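Local coordinates for protein Rnh (Ribonuclease H) (Chlorobaculum tepidum, PDB 3H08) that probably cleaves the RNA strand of RNA-DNA hybrids endonucleolytically, as a magnesium-dependent ribonuclease H, at residues 64-69 and 116-121; 5-10 and 54-59; 47-52 and 103-108. The protein carries 3 engineered substitutions. All coordinates share one frame; numbering follows the deposited sequence. Where two conformers were deposited one is given.

Contact 1 (64-69 and 116-121); sequences RVQLYS and RVTFHK
His120 turns its ring carbon CG away from its carbonyl carbon (chi1 -57°), and Tyr68 does the same, which lays the two rings over one another as an offset stack. Their centroids are 4.5 Å apart and their planes differ by 20°; the phenol carbons lie over His120 CB and CD2, the closest pair being Tyr68 CD1 and His120 CB at 3.6 Å. A bend at chi2 (-78°) turns the end of Gln66 toward the neighbouring strand, where OE1 accepts a short, nearly straight hydrogen bond of 2.5 Å from His120 NE2. The amide oxygen lies close to the plane of the imidazole, and this bond, together with the stack on Tyr68, probably limits the rotation of the ring. The two strands are parallel neighbours in the RNase H-fold sheet, with 116-121 at its edge and 4-13 on the far side of 64-69. Backbone bonds run from Val65 N to Arg116 O (2.9 Å) through to Ser69 N and His120 O (3.0 Å). On the other sheet face, toward helices 44-57 and 72-79, Val65 CG1 and Val117 CG1 lie side by side, 4.1 Å apart. Next to them Leu67 CD2 approaches Phe119 CD1 at 4.0 Å. Beyond these, Lys121 NZ forms a salt bridge with Asp70, a predicted magnesium ligand, while Ser69 OG bonds to Ser71 N.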
ATOM      1  N   ARG A  64      -0.542  15.496  -3.835  1.00 22.95           N
ATOM      2  CA  ARG A  64      -1.011  15.367  -2.459  1.00 23.79           C
ATOM      3  C   ARG A  64      -1.890  14.132  -2.473  1.00 23.20           C
ATOM      4  O   ARG A  64      -2.761  14.015  -3.352  1.00 25.01           O
ATOM      5  CB  ARG A  64      -1.844  16.585  -2.090  1.00 24.35           C
ATOM      6  CG  ARG A  64      -2.339  16.616  -0.673  1.00 27.84           C
ATOM      7  CD  ARG A  64      -2.768  17.989  -0.302  1.00 31.89           C
ATOM      8  NE  ARG A  64      -3.262  18.060   1.078  1.00 35.76           N
ATOM      9  CZ  ARG A  64      -3.644  19.182   1.686  1.00 38.53           C
ATOM     10  NH1 ARG A  64      -3.631  20.349   1.036  1.00 40.51           N
ATOM     11  NH2 ARG A  64      -4.063  19.136   2.953  1.00 39.61           N
ATOM     12  N   VAL A  65      -1.703  13.224  -1.523  1.00 22.74           N
ATOM     13  CA  VAL A  65      -2.367  11.940  -1.548  1.00 22.77           C
ATOM     14  C   VAL A  65      -3.053  11.668  -0.230  1.00 21.49           C
ATOM     15  O   VAL A  65      -2.475  11.832   0.844  1.00 22.08           O
ATOM     16  CB  VAL A  65      -1.374  10.782  -1.873  1.00 22.45           C
ATOM     17  CG1 VAL A  65      -2.077   9.436  -1.823  1.00 22.48           C
ATOM     18  CG2 VAL A  65      -0.683  11.020  -3.196  1.00 23.44           C
ATOM     19  N   GLN A  66      -4.293  11.219  -0.321  1.00 22.79           N
ATOM     20  CA  GLN A  66      -4.984  10.639   0.836  1.00 22.06           C
ATOM     21  C   GLN A  66      -5.068   9.134   0.553  1.00 22.99           C
ATOM     22  O   GLN A  66      -5.684   8.726  -0.406  1.00 23.90           O
ATOM     23  CB  GLN A  66      -6.399  11.218   0.948  1.00 23.30           C
ATOM     24  CG  GLN A  66      -6.427  12.727   1.128  1.00 22.47           C
ATOM     25  CD  GLN A  66      -6.116  13.139   2.541  1.00 25.88           C
ATOM     26  OE1 GLN A  66      -6.460  12.453   3.457  1.00 32.93           O
ATOM     27  NE2 GLN A  66      -5.518  14.296   2.709  1.00 29.98           N
ATOM     28  N   LEU A  67      -4.398   8.341   1.366  1.00 22.46           N
ATOM     29  CA  LEU A  67      -4.260   6.901   1.151  1.00 22.36           C
ATOM     30  C   LEU A  67      -4.972   6.134   2.223  1.00 22.92           C
ATOM     31  O   LEU A  67      -4.669   6.300   3.410  1.00 23.02           O
ATOM     32  CB  LEU A  67      -2.781   6.519   1.081  1.00 23.17           C
ATOM     33  CG  LEU A  67      -2.512   5.126   0.493  1.00 23.47           C
ATOM     34  CD1 LEU A  67      -1.181   5.084  -0.164  1.00 23.79           C
ATOM     35  CD2 LEU A  67      -2.589   4.096   1.569  1.00 23.12           C
ATOM     36  N   TYR A  68      -5.945   5.336   1.798  1.00 23.88           N
ATOM     37  CA  TYR A  68      -6.795   4.504   2.676  1.00 22.84           C
ATOM     38  C   TYR A  68      -6.375   3.045   2.582  1.00 22.76           C
ATOM     39  O   TYR A  68      -6.425   2.441   1.491  1.00 23.01           O
ATOM     40  CB  TYR A  68      -8.268   4.641   2.266  1.00 23.97           C
ATOM     41  CG  TYR A  68      -8.828   5.979   2.626  1.00 23.55           C
ATOM     42  CD1 TYR A  68      -9.493   6.173   3.818  1.00 23.13           C
ATOM     43  CD2 TYR A  68      -8.632   7.073   1.798  1.00 24.60           C
ATOM     44  CE1 TYR A  68     -10.001   7.423   4.147  1.00 24.63           C
ATOM     45  CE2 TYR A  68      -9.133   8.335   2.116  1.00 23.65           C
ATOM     46  CZ  TYR A  68      -9.787   8.508   3.317  1.00 23.77           C
ATOM     47  OH  TYR A  68     -10.324   9.730   3.660  1.00 24.87           O
ATOM     48  N   SER A  69      -5.962   2.471   3.710  1.00 23.03           N
ATOM     49  CA  SER A  69      -5.542   1.062   3.791  1.00 23.53           C
ATOM     50  C   SER A  69      -6.136   0.341   5.000  1.00 23.93           C
ATOM     51  O   SER A  69      -6.282   0.939   6.036  1.00 24.14           O
ATOM     52  CB  SER A  69      -3.999   1.029   3.898  1.00 24.15           C
ATOM     53  OG  SER A  69      -3.479  -0.287   4.000  1.00 25.19           O
ATOM     54  N   ARG A 116       3.090  14.017  -1.051  1.00 20.58           N
ATOM     55  CA  ARG A 116       2.767  14.370   0.339  1.00 21.69           C
ATOM     56  C   ARG A 116       1.559  13.566   0.743  1.00 21.19           C
ATOM     57  O   ARG A 116       0.436  13.836   0.307  1.00 21.19           O
ATOM     58  CB  ARG A 116       2.560  15.874   0.464  1.00 21.95           C
ATOM     59  CG  ARG A 116       3.834  16.644   0.111  1.00 25.16           C
ATOM     60  CD  ARG A 116       3.915  17.969   0.781  1.00 26.03           C
ATOM     61  NE  ARG A 116       5.254  18.543   0.687  1.00 27.47           N
ATOM     62  CZ  ARG A 116       6.162  18.487   1.650  1.00 30.07           C
ATOM     63  NH1 ARG A 116       5.899  17.880   2.810  1.00 31.74           N
ATOM     64  NH2 ARG A 116       7.344  19.044   1.461  1.00 30.71           N
ATOM     65  N   VAL A 117       1.813  12.495   1.483  1.00 21.00           N
ATOM     66  CA  VAL A 117       0.825  11.442   1.721  1.00 21.04           C
ATOM     67  C   VAL A 117       0.309  11.435   3.152  1.00 20.75           C
ATOM     68  O   VAL A 117       1.068  11.479   4.099  1.00 23.07           O
ATOM     69  CB  VAL A 117       1.421  10.037   1.397  1.00 20.78           C
ATOM     70  CG1 VAL A 117       0.327   8.961   1.423  1.00 22.71           C
ATOM     71  CG2 VAL A 117       2.131  10.038   0.060  1.00 22.24           C
ATOM     72  N   THR A 118      -1.007  11.398   3.279  0.60 22.31           N
ATOM     73  CA  THR A 118      -1.636  11.156   4.560  0.60 22.06           C
ATOM     74  C   THR A 118      -2.205   9.751   4.464  0.60 22.37           C
ATOM     75  O   THR A 118      -2.755   9.368   3.450  0.60 23.42           O
ATOM     76  CB  THR A 118      -2.737  12.177   4.853  0.60 23.04           C
ATOM     77  OG1 THR A 118      -3.673  12.180   3.775  0.60 27.67           O
ATOM     78  CG2 THR A 118      -2.148  13.546   4.981  0.60 21.92           C
ATOM     79  N   PHE A 119      -2.026   8.998   5.526  1.00 21.56           N
ATOM     80  CA  PHE A 119      -2.452   7.604   5.601  1.00 21.39           C
ATOM     81  C   PHE A 119      -3.640   7.496   6.568  1.00 21.31           C
ATOM     82  O   PHE A 119      -3.601   8.039   7.689  1.00 21.03           O
ATOM     83  CB  PHE A 119      -1.273   6.736   6.122  1.00 22.69           C
ATOM     84  CG  PHE A 119      -0.126   6.615   5.138  1.00 22.42           C
ATOM     85  CD1 PHE A 119      -0.039   5.505   4.274  1.00 23.44           C
ATOM     86  CD2 PHE A 119       0.820   7.639   5.009  1.00 24.33           C
ATOM     87  CE1 PHE A 119       0.980   5.433   3.344  1.00 22.51           C
ATOM     88  CE2 PHE A 119       1.851   7.542   4.083  1.00 23.26           C
ATOM     89  CZ  PHE A 119       1.935   6.439   3.263  1.00 21.99           C
ATOM     90  N   HIS A 120      -4.628   6.714   6.160  1.00 22.54           N
ATOM     91  CA  HIS A 120      -5.826   6.484   6.923  1.00 21.32           C
ATOM     92  C   HIS A 120      -6.063   5.006   7.034  1.00 21.42           C
ATOM     93  O   HIS A 120      -6.028   4.305   6.034  1.00 22.97           O
ATOM     94  CB  HIS A 120      -7.041   7.100   6.220  1.00 20.50           C
ATOM     95  CG  HIS A 120      -6.907   8.572   5.950  1.00 19.14           C
ATOM     96  ND1 HIS A 120      -7.121   9.533   6.918  1.00 24.19           N
ATOM     97  CD2 HIS A 120      -6.596   9.237   4.822  1.00 24.35           C
ATOM     98  CE1 HIS A 120      -6.943  10.730   6.385  1.00 24.26           C
ATOM     99  NE2 HIS A 120      -6.648  10.574   5.106  1.00 23.55           N
ATOM    100  N   LYS A 121      -6.327   4.553   8.239  1.00 21.25           N
ATOM    101  CA  LYS A 121      -6.716   3.161   8.504  1.00 22.00           C
ATOM    102  C   LYS A 121      -8.214   2.963   8.285  1.00 23.02           C
ATOM    103  O   LYS A 121      -9.048   3.723   8.848  1.00 22.71           O
ATOM    104  CB  LYS A 121      -6.382   2.833   9.947  1.00 22.14           C
ATOM    105  CG  LYS A 121      -6.813   1.478  10.413  1.00 22.56           C
ATOM    106  CD  LYS A 121      -6.040   0.385   9.747  1.00 24.70           C
ATOM    107  CE  LYS A 121      -6.185  -0.943  10.474  1.00 24.99           C
ATOM    108  NZ  LYS A 121      -7.506  -1.564  10.248  1.00 24.87           N
TER

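Contact 2 (5-10 and 54-59); sequences ITIYTD and KGLEAL
Ile5 and Leu59 pass each other with their side chains pointing opposite ways, and apolar contact of this kind carries the junction. Leu59 CD2 fits against the branch point of Ile5, 3.8 Å from CG2 and 3.9 Å from CG1, while its sister methyl CD1 turns to Ile7 CD1 at 4.2 Å. That tip of Ile7 also meets Leu56 CD2 at 4.2 Å. Ile7 reaches this far because its chain runs extended past CG1 (chi2 -176°), which carries CD1 out from the strand and in among residues 55-59. A second kind of contact is between side chain and backbone: the same CD1 lies 3.8 Å from Gly55 O, and Ile7 CG2 stands 4.3 Å from Gly55 CA. With no side chain in between, the helix backbone comes close to the strand, and the CA atoms of Ile7 and Gly55 are 6.8 Å apart. This is the alpha/beta packing of the RNase H fold, in which helix 44-57 lies against one face of the central sheet and strand 4-13 is that sheet's middle member. Hydrogen bonds belong to each partner separately. Ala58 N bonds to Gly55 O and, weakly, to Lys54 O, and Leu59 N to Leu56 O; these bonds hold the turn that presents Leu59 to the sheet. On the strand, Ile5 and Ile7 bond through their backbones to strand 64-69. Farther along, Asp10 and the nearby Asp135 are both predicted magnesium ligands, consistent with two carboxylates held close.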
ATOM      1  N   ILE A   5      -5.078  13.380  -4.900  0.50 23.08           N
ATOM      2  CA  ILE A   5      -5.468  12.071  -5.407  0.50 22.31           C
ATOM      3  C   ILE A   5      -5.734  11.140  -4.243  0.50 21.60           C
ATOM      4  O   ILE A   5      -4.879  10.974  -3.375  0.50 20.68           O
ATOM      5  CB  ILE A   5      -4.314  11.427  -6.242  0.50 22.59           C
ATOM      6  CG1 ILE A   5      -3.755  12.413  -7.255  0.50 23.02           C
ATOM      7  CG2 ILE A   5      -4.786  10.178  -6.933  0.50 23.03           C
ATOM      8  CD1 ILE A   5      -4.775  12.952  -8.226  0.50 24.09           C
ATOM      9  N   THR A   6      -6.872  10.453  -4.268  1.00 21.22           N
ATOM     10  CA  THR A   6      -7.208   9.537  -3.188  1.00 20.72           C
ATOM     11  C   THR A   6      -6.900   8.114  -3.696  1.00 21.85           C
ATOM     12  O   THR A   6      -7.268   7.763  -4.803  1.00 21.91           O
ATOM     13  CB  THR A   6      -8.659   9.738  -2.775  1.00 21.70           C
ATOM     14  OG1 THR A   6      -8.842  11.097  -2.386  1.00 21.96           O
ATOM     15  CG2 THR A   6      -9.057   8.807  -1.640  1.00 22.12           C
ATOM     16  N   ILE A   7      -6.186   7.331  -2.880  1.00 20.79           N
ATOM     17  CA  ILE A   7      -5.756   5.999  -3.256  1.00 20.58           C
ATOM     18  C   ILE A   7      -6.218   5.028  -2.199  1.00 21.14           C
ATOM     19  O   ILE A   7      -6.028   5.245  -1.010  1.00 21.79           O
ATOM     20  CB  ILE A   7      -4.214   5.914  -3.439  1.00 21.50           C
ATOM     21  CG1 ILE A   7      -3.750   7.005  -4.384  1.00 22.39           C
ATOM     22  CG2 ILE A   7      -3.822   4.559  -3.912  1.00 24.03           C
ATOM     23  CD1 ILE A   7      -2.289   6.954  -4.696  1.00 24.08           C
ATOM     24  N   TYR A   8      -6.815   3.940  -2.667  1.00 21.17           N
ATOM     25  CA  TYR A   8      -7.330   2.858  -1.831  1.00 20.84           C
ATOM     26  C   TYR A   8      -6.510   1.620  -2.132  1.00 21.78           C
ATOM     27  O   TYR A   8      -6.411   1.216  -3.273  1.00 22.38           O
ATOM     28  CB  TYR A   8      -8.780   2.621  -2.130  1.00 20.89           C
ATOM     29  CG  TYR A   8      -9.650   3.829  -1.939  1.00 20.28           C
ATOM     30  CD1 TYR A   8     -10.259   4.079  -0.719  1.00 20.93           C
ATOM     31  CD2 TYR A   8      -9.857   4.746  -2.974  1.00 21.17           C
ATOM     32  CE1 TYR A   8     -11.075   5.183  -0.529  1.00 21.05           C
ATOM     33  CE2 TYR A   8     -10.656   5.842  -2.786  1.00 21.08           C
ATOM     34  CZ  TYR A   8     -11.251   6.075  -1.556  1.00 21.03           C
ATOM     35  OH  TYR A   8     -12.106   7.158  -1.381  1.00 23.92           O
ATOM     36  N   THR A   9      -5.884   1.054  -1.121  1.00 22.19           N
ATOM     37  CA  THR A   9      -4.945  -0.040  -1.325  1.00 24.15           C
ATOM     38  C   THR A   9      -5.345  -1.266  -0.500  1.00 26.03           C
ATOM     39  O   THR A   9      -5.850  -1.146   0.640  1.00 28.54           O
ATOM     40  CB  THR A   9      -3.495   0.400  -0.981  1.00 25.19           C
ATOM     41  OG1 THR A   9      -3.366   0.622   0.432  1.00 27.70           O
ATOM     42  CG2 THR A   9      -3.121   1.636  -1.734  1.00 26.60           C
ATOM     43  N   ASP A  10      -5.027  -2.454  -1.020  1.00 25.47           N
ATOM     44  CA  ASP A  10      -5.277  -3.716  -0.305  1.00 25.30           C
ATOM     45  C   ASP A  10      -4.293  -4.761  -0.755  1.00 24.91           C
ATOM     46  O   ASP A  10      -3.917  -4.807  -1.904  1.00 24.77           O
ATOM     47  CB  ASP A  10      -6.722  -4.250  -0.526  1.00 26.28           C
ATOM     48  CG  ASP A  10      -7.144  -5.370   0.484  1.00 32.17           C
ATOM     49  OD1 ASP A  10      -6.607  -6.518   0.397  1.00 44.13           O
ATOM     50  OD2 ASP A  10      -8.112  -5.163   1.298  1.00 41.41           O
ATOM     51  N   LYS A  54       2.895   0.463  -5.148  1.00 21.42           N
ATOM     52  CA  LYS A  54       2.459   0.427  -6.526  1.00 22.15           C
ATOM     53  C   LYS A  54       1.445   1.555  -6.789  1.00 22.07           C
ATOM     54  O   LYS A  54       1.498   2.197  -7.841  1.00 23.27           O
ATOM     55  CB  LYS A  54       1.890  -0.949  -6.847  1.00 22.85           C
ATOM     56  CG  LYS A  54       2.914  -2.065  -6.806  1.00 25.61           C
ATOM     57  CD  LYS A  54       3.867  -1.961  -7.933  1.00 27.04           C
ATOM     58  CE  LYS A  54       4.714  -3.174  -8.000  1.00 30.45           C
ATOM     59  NZ  LYS A  54       5.724  -3.013  -9.072  1.00 35.49           N
ATOM     60  N   GLY A  55       0.529   1.799  -5.847  1.00 21.67           N
ATOM     61  CA  GLY A  55      -0.401   2.889  -5.973  1.00 22.21           C
ATOM     62  C   GLY A  55       0.327   4.212  -6.136  1.00 22.21           C
ATOM     63  O   GLY A  55      -0.001   5.010  -6.992  1.00 23.04           O
ATOM     64  N   LEU A  56       1.294   4.475  -5.264  1.00 21.26           N
ATOM     65  CA  LEU A  56       2.051   5.720  -5.349  1.00 21.33           C
ATOM     66  C   LEU A  56       2.894   5.790  -6.629  1.00 21.82           C
ATOM     67  O   LEU A  56       3.026   6.860  -7.212  1.00 22.30           O
ATOM     68  CB  LEU A  56       2.890   5.925  -4.092  1.00 21.45           C
ATOM     69  CG  LEU A  56       2.072   6.170  -2.814  1.00 21.51           C
ATOM     70  CD1 LEU A  56       2.974   6.038  -1.596  1.00 24.70           C
ATOM     71  CD2 LEU A  56       1.385   7.503  -2.811  1.00 22.69           C
ATOM     72  N   GLU A  57       3.467   4.667  -7.047  1.00 21.54           N
ATOM     73  CA  GLU A  57       4.257   4.621  -8.284  1.00 22.43           C
ATOM     74  C   GLU A  57       3.414   4.927  -9.526  1.00 21.86           C
ATOM     75  O   GLU A  57       3.955   5.346 -10.548  1.00 23.38           O
ATOM     76  CB  GLU A  57       4.938   3.282  -8.439  1.00 22.91           C
ATOM     77  CG  GLU A  57       6.123   3.123  -7.544  1.00 24.48           C
ATOM     78  CD  GLU A  57       6.876   1.801  -7.701  1.00 26.81           C
ATOM     79  OE1 GLU A  57       6.360   0.848  -8.312  1.00 32.80           O
ATOM     80  OE2 GLU A  57       8.030   1.737  -7.194  1.00 34.36           O
ATOM     81  N   ALA A  58       2.101   4.717  -9.424  1.00 22.87           N
ATOM     82  CA  ALA A  58       1.172   4.941 -10.555  1.00 22.70           C
ATOM     83  C   ALA A  58       0.857   6.411 -10.782  1.00 23.16           C
ATOM     84  O   ALA A  58       0.327   6.786 -11.821  1.00 24.51           O
ATOM     85  CB  ALA A  58      -0.099   4.180 -10.347  1.00 22.82           C
ATOM     86  N   LEU A  59       1.221   7.255  -9.845  1.00 23.25           N
ATOM     87  CA  LEU A  59       1.043   8.681 -10.025  1.00 23.21           C
ATOM     88  C   LEU A  59       2.080   9.219 -11.028  1.00 23.76           C
ATOM     89  O   LEU A  59       3.270   8.946 -10.908  1.00 24.00           O
ATOM     90  CB  LEU A  59       1.192   9.375  -8.694  1.00 22.74           C
ATOM     91  CG  LEU A  59       0.197   8.986  -7.621  1.00 23.19           C
ATOM     92  CD1 LEU A  59       0.677   9.462  -6.281  1.00 24.20           C
ATOM     93  CD2 LEU A  59      -1.135   9.530  -7.899  1.00 26.55           C
TER

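Contact 3 (47-52 and 103-108); sequences MELMAA and DLWQEI
Leu49 of helix 44-57 reaches across to Leu104, Trp105 and Ile108 of helix 102-114. Its CB starts beside Leu104 CD1 at 4.0 Å, with Ile108 CD1 a little farther off. CG stands anti to the carbonyl carbon (chi1 -65°), and beyond it the two methyls part. CD1 rises over the Trp105 indole in a CH-pi contact, 4.0 Å from the centroid of the six-membered ring and 22° off its normal, and it also touches Leu104 CB at 3.9 Å. CD2 covers another part of the same face, 3.6 Å from Trp105 CH2, and packs on Ile108 CD1 at 3.8 Å. Leu49 thus sits against Leu104, its sequence neighbour Trp105, and Ile108 one turn on. Beside it, the bent chain of Met50 brings its CE to Leu104 CD2 at 3.6 Å, crossing that side chain at about a right angle. The indole is held from other directions too: its NE1 bonds to Tyr73 OH, and the Trp86 and Tyr73 rings meet it edge-to-face. The short helical segments run in the same N-to-C sense, their axes 10.0 Å apart and inclined at 26°. This is an apolar helix-helix layer of the RNase H fold, in which helix 44-57, bearing the predicted magnesium ligand Glu48, lies between the central sheet and helix 102-114.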
ATOM      1  N   MET A  47       2.316  -7.727   0.978  1.00 21.48           N
ATOM      2  CA  MET A  47       1.342  -7.322  -0.049  1.00 21.91           C
ATOM      3  C   MET A  47       0.624  -5.996   0.319  1.00 22.27           C
ATOM      4  O   MET A  47       0.311  -5.219  -0.545  1.00 23.15           O
ATOM      5  CB  MET A  47       0.329  -8.410  -0.312  1.00 21.86           C
ATOM      6  CG  MET A  47       0.902  -9.627  -0.985  1.00 21.70           C
ATOM      7  SD  MET A  47       1.493  -9.349  -2.688  1.00 25.69           S
ATOM      8  CE  MET A  47       3.173  -8.899  -2.388  1.00 25.29           C
ATOM      9  N   GLU A  48       0.399  -5.778   1.606  1.00 22.39           N
ATOM     10  CA  GLU A  48      -0.134  -4.516   2.113  1.00 23.41           C
ATOM     11  C   GLU A  48       0.776  -3.361   1.768  1.00 24.02           C
ATOM     12  O   GLU A  48       0.308  -2.312   1.331  1.00 24.03           O
ATOM     13  CB  GLU A  48      -0.332  -4.612   3.628  1.00 23.44           C
ATOM     14  CG  GLU A  48      -1.465  -5.583   4.001  1.00 25.49           C
ATOM     15  CD  GLU A  48      -1.498  -6.010   5.494  1.00 27.27           C
ATOM     16  OE1 GLU A  48      -0.798  -5.443   6.382  1.00 30.76           O
ATOM     17  OE2 GLU A  48      -2.259  -6.953   5.790  1.00 34.90           O
ATOM     18  N   LEU A  49       2.086  -3.533   1.968  1.00 23.00           N
ATOM     19  CA  LEU A  49       3.036  -2.466   1.614  1.00 23.12           C
ATOM     20  C   LEU A  49       3.116  -2.311   0.114  1.00 23.26           C
ATOM     21  O   LEU A  49       3.152  -1.197  -0.398  1.00 23.93           O
ATOM     22  CB  LEU A  49       4.408  -2.772   2.155  1.00 23.79           C
ATOM     23  CG  LEU A  49       4.598  -2.825   3.654  1.00 24.83           C
ATOM     24  CD1 LEU A  49       6.084  -2.885   3.951  1.00 23.89           C
ATOM     25  CD2 LEU A  49       4.012  -1.636   4.306  1.00 28.95           C
ATOM     26  N   MET A  50       3.188  -3.432  -0.593  1.00 23.41           N
ATOM     27  CA  MET A  50       3.309  -3.381  -2.061  1.00 23.49           C
ATOM     28  C   MET A  50       2.149  -2.638  -2.703  1.00 23.04           C
ATOM     29  O   MET A  50       2.302  -1.889  -3.665  1.00 23.24           O
ATOM     30  CB  MET A  50       3.440  -4.780  -2.642  1.00 24.54           C
ATOM     31  CG  MET A  50       3.830  -4.748  -4.090  1.00 26.61           C
ATOM     32  SD  MET A  50       5.520  -4.206  -4.314  1.00 35.01           S
ATOM     33  CE  MET A  50       6.418  -5.601  -3.657  1.00 37.56           C
ATOM     34  N   ALA A  51       0.944  -2.850  -2.191  1.00 22.48           N
ATOM     35  CA  ALA A  51      -0.215  -2.125  -2.751  1.00 22.78           C
ATOM     36  C   ALA A  51      -0.021  -0.608  -2.667  1.00 22.75           C
ATOM     37  O   ALA A  51      -0.326   0.103  -3.596  1.00 23.82           O
ATOM     38  CB  ALA A  51      -1.437  -2.542  -2.087  1.00 22.90           C
ATOM     39  N   ALA A  52       0.459  -0.130  -1.521  1.00 22.24           N
ATOM     40  CA  ALA A  52       0.733   1.299  -1.345  1.00 22.75           C
ATOM     41  C   ALA A  52       1.860   1.766  -2.260  1.00 22.42           C
ATOM     42  O   ALA A  52       1.774   2.830  -2.866  1.00 22.16           O
ATOM     43  CB  ALA A  52       1.021   1.590   0.080  1.00 22.80           C
ATOM     44  N   ASP A 103      13.477  -3.504   2.196  1.00 23.22           N
ATOM     45  CA  ASP A 103      13.406  -3.157   0.774  1.00 23.72           C
ATOM     46  C   ASP A 103      12.154  -2.350   0.445  1.00 23.68           C
ATOM     47  O   ASP A 103      12.203  -1.332  -0.267  1.00 24.95           O
ATOM     48  CB  ASP A 103      13.519  -4.402  -0.106  1.00 23.63           C
ATOM     49  CG  ASP A 103      12.435  -5.480   0.184  1.00 25.89           C
ATOM     50  OD1 ASP A 103      12.044  -5.730   1.356  1.00 25.51           O
ATOM     51  OD2 ASP A 103      12.041  -6.122  -0.813  1.00 27.30           O
ATOM     52  N   LEU A 104      11.030  -2.775   0.996  1.00 23.41           N
ATOM     53  CA  LEU A 104       9.765  -2.092   0.733  1.00 22.40           C
ATOM     54  C   LEU A 104       9.652  -0.789   1.504  1.00 23.60           C
ATOM     55  O   LEU A 104       9.230   0.222   0.944  1.00 24.88           O
ATOM     56  CB  LEU A 104       8.585  -3.023   1.019  1.00 22.54           C
ATOM     57  CG  LEU A 104       8.553  -4.327   0.223  1.00 21.83           C
ATOM     58  CD1 LEU A 104       7.287  -5.097   0.524  1.00 23.25           C
ATOM     59  CD2 LEU A 104       8.610  -4.077  -1.259  1.00 23.77           C
ATOM     60  N   TRP A 105      10.084  -0.778   2.765  1.00 22.80           N
ATOM     61  CA  TRP A 105      10.108   0.498   3.497  1.00 22.63           C
ATOM     62  C   TRP A 105      10.982   1.557   2.812  1.00 23.00           C
ATOM     63  O   TRP A 105      10.632   2.734   2.837  1.00 23.81           O
ATOM     64  CB  TRP A 105      10.514   0.325   4.958  1.00 22.94           C
ATOM     65  CG  TRP A 105       9.540  -0.427   5.748  1.00 22.74           C
ATOM     66  CD1 TRP A 105       9.702  -1.672   6.272  1.00 24.03           C
ATOM     67  CD2 TRP A 105       8.185  -0.039   6.058  1.00 21.58           C
ATOM     68  NE1 TRP A 105       8.576  -2.068   6.946  1.00 23.78           N
ATOM     69  CE2 TRP A 105       7.620  -1.092   6.824  1.00 21.78           C
ATOM     70  CE3 TRP A 105       7.416   1.089   5.795  1.00 22.52           C
ATOM     71  CZ2 TRP A 105       6.322  -1.031   7.328  1.00 22.82           C
ATOM     72  CZ3 TRP A 105       6.131   1.148   6.320  1.00 23.18           C
ATOM     73  CH2 TRP A 105       5.597   0.085   7.044  1.00 22.98           C
ATOM     74  N   GLN A 106      12.086   1.168   2.180  1.00 23.50           N
ATOM     75  CA  GLN A 106      12.936   2.135   1.484  0.50 23.97           C
ATOM     76  C   GLN A 106      12.201   2.747   0.313  1.00 24.11           C
ATOM     77  O   GLN A 106      12.398   3.917  -0.016  1.00 24.47           O
ATOM     78  CB  GLN A 106      14.212   1.459   0.997  0.50 24.02           C
ATOM     79  CG  GLN A 106      15.193   1.273   2.122  0.50 24.06           C
ATOM     80  CD  GLN A 106      16.341   0.343   1.796  0.50 24.51           C
ATOM     81  OE1 GLN A 106      17.349   0.365   2.480  0.50 28.76           O
ATOM     82  NE2 GLN A 106      16.184  -0.490   0.766  0.50 24.22           N
ATOM     83  N   GLU A 107      11.393   1.939  -0.348  1.00 23.36           N
ATOM     84  CA  GLU A 107      10.594   2.433  -1.462  1.00 24.98           C
ATOM     85  C   GLU A 107       9.553   3.427  -0.965  1.00 24.56           C
ATOM     86  O   GLU A 107       9.350   4.467  -1.577  1.00 25.92           O
ATOM     87  CB  GLU A 107       9.921   1.279  -2.198  1.00 26.46           C
ATOM     88  CG  GLU A 107      10.803   0.588  -3.148  1.00 30.91           C
ATOM     89  CD  GLU A 107      11.274   1.555  -4.225  1.00 37.50           C
ATOM     90  OE1 GLU A 107      10.425   2.035  -5.029  1.00 45.20           O
ATOM     91  OE2 GLU A 107      12.462   1.887  -4.226  1.00 44.42           O
ATOM     92  N   ILE A 108       8.915   3.103   0.148  0.50 24.20           N
ATOM     93  CA  ILE A 108       7.896   3.972   0.727  0.50 23.35           C
ATOM     94  C   ILE A 108       8.500   5.288   1.187  0.50 23.91           C
ATOM     95  O   ILE A 108       7.860   6.334   1.057  0.50 23.76           O
ATOM     96  CB  ILE A 108       7.142   3.266   1.888  0.50 22.93           C
ATOM     97  CG1 ILE A 108       6.330   2.100   1.333  0.50 22.61           C
ATOM     98  CG2 ILE A 108       6.245   4.262   2.635  0.50 23.38           C
ATOM     99  CD1 ILE A 108       5.786   1.137   2.396  0.50 20.74           C
TER

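Contacts 1 and 2 share the sheet: strands 4-13 and 64-69 are neighbours, joined for instance where Tyr68 N lies 2.8 Å from Ile7 O, a probable hydrogen bond. Helix 44-57 meets that sheet in contact 2 and helix 102-114 in contact 3, and Thr9 CG2 of the strand packs 3.9 Å from Ala52 CA. Contact 1 meets contact 3 at Leu67 CD1 and Ala52 CB, 4.1 Å apart. The bound magnesium ion lies about 3 Å from the side chain of Ser69 in contact 1, about 8 Å from that of Leu49 in contact 3 and about 11 Å from that of Ile7 in contact 2. Asp10 and Glu48, predicted ligands, lie on segments 5-10 and 47-52 but take no part in the contacts themselves.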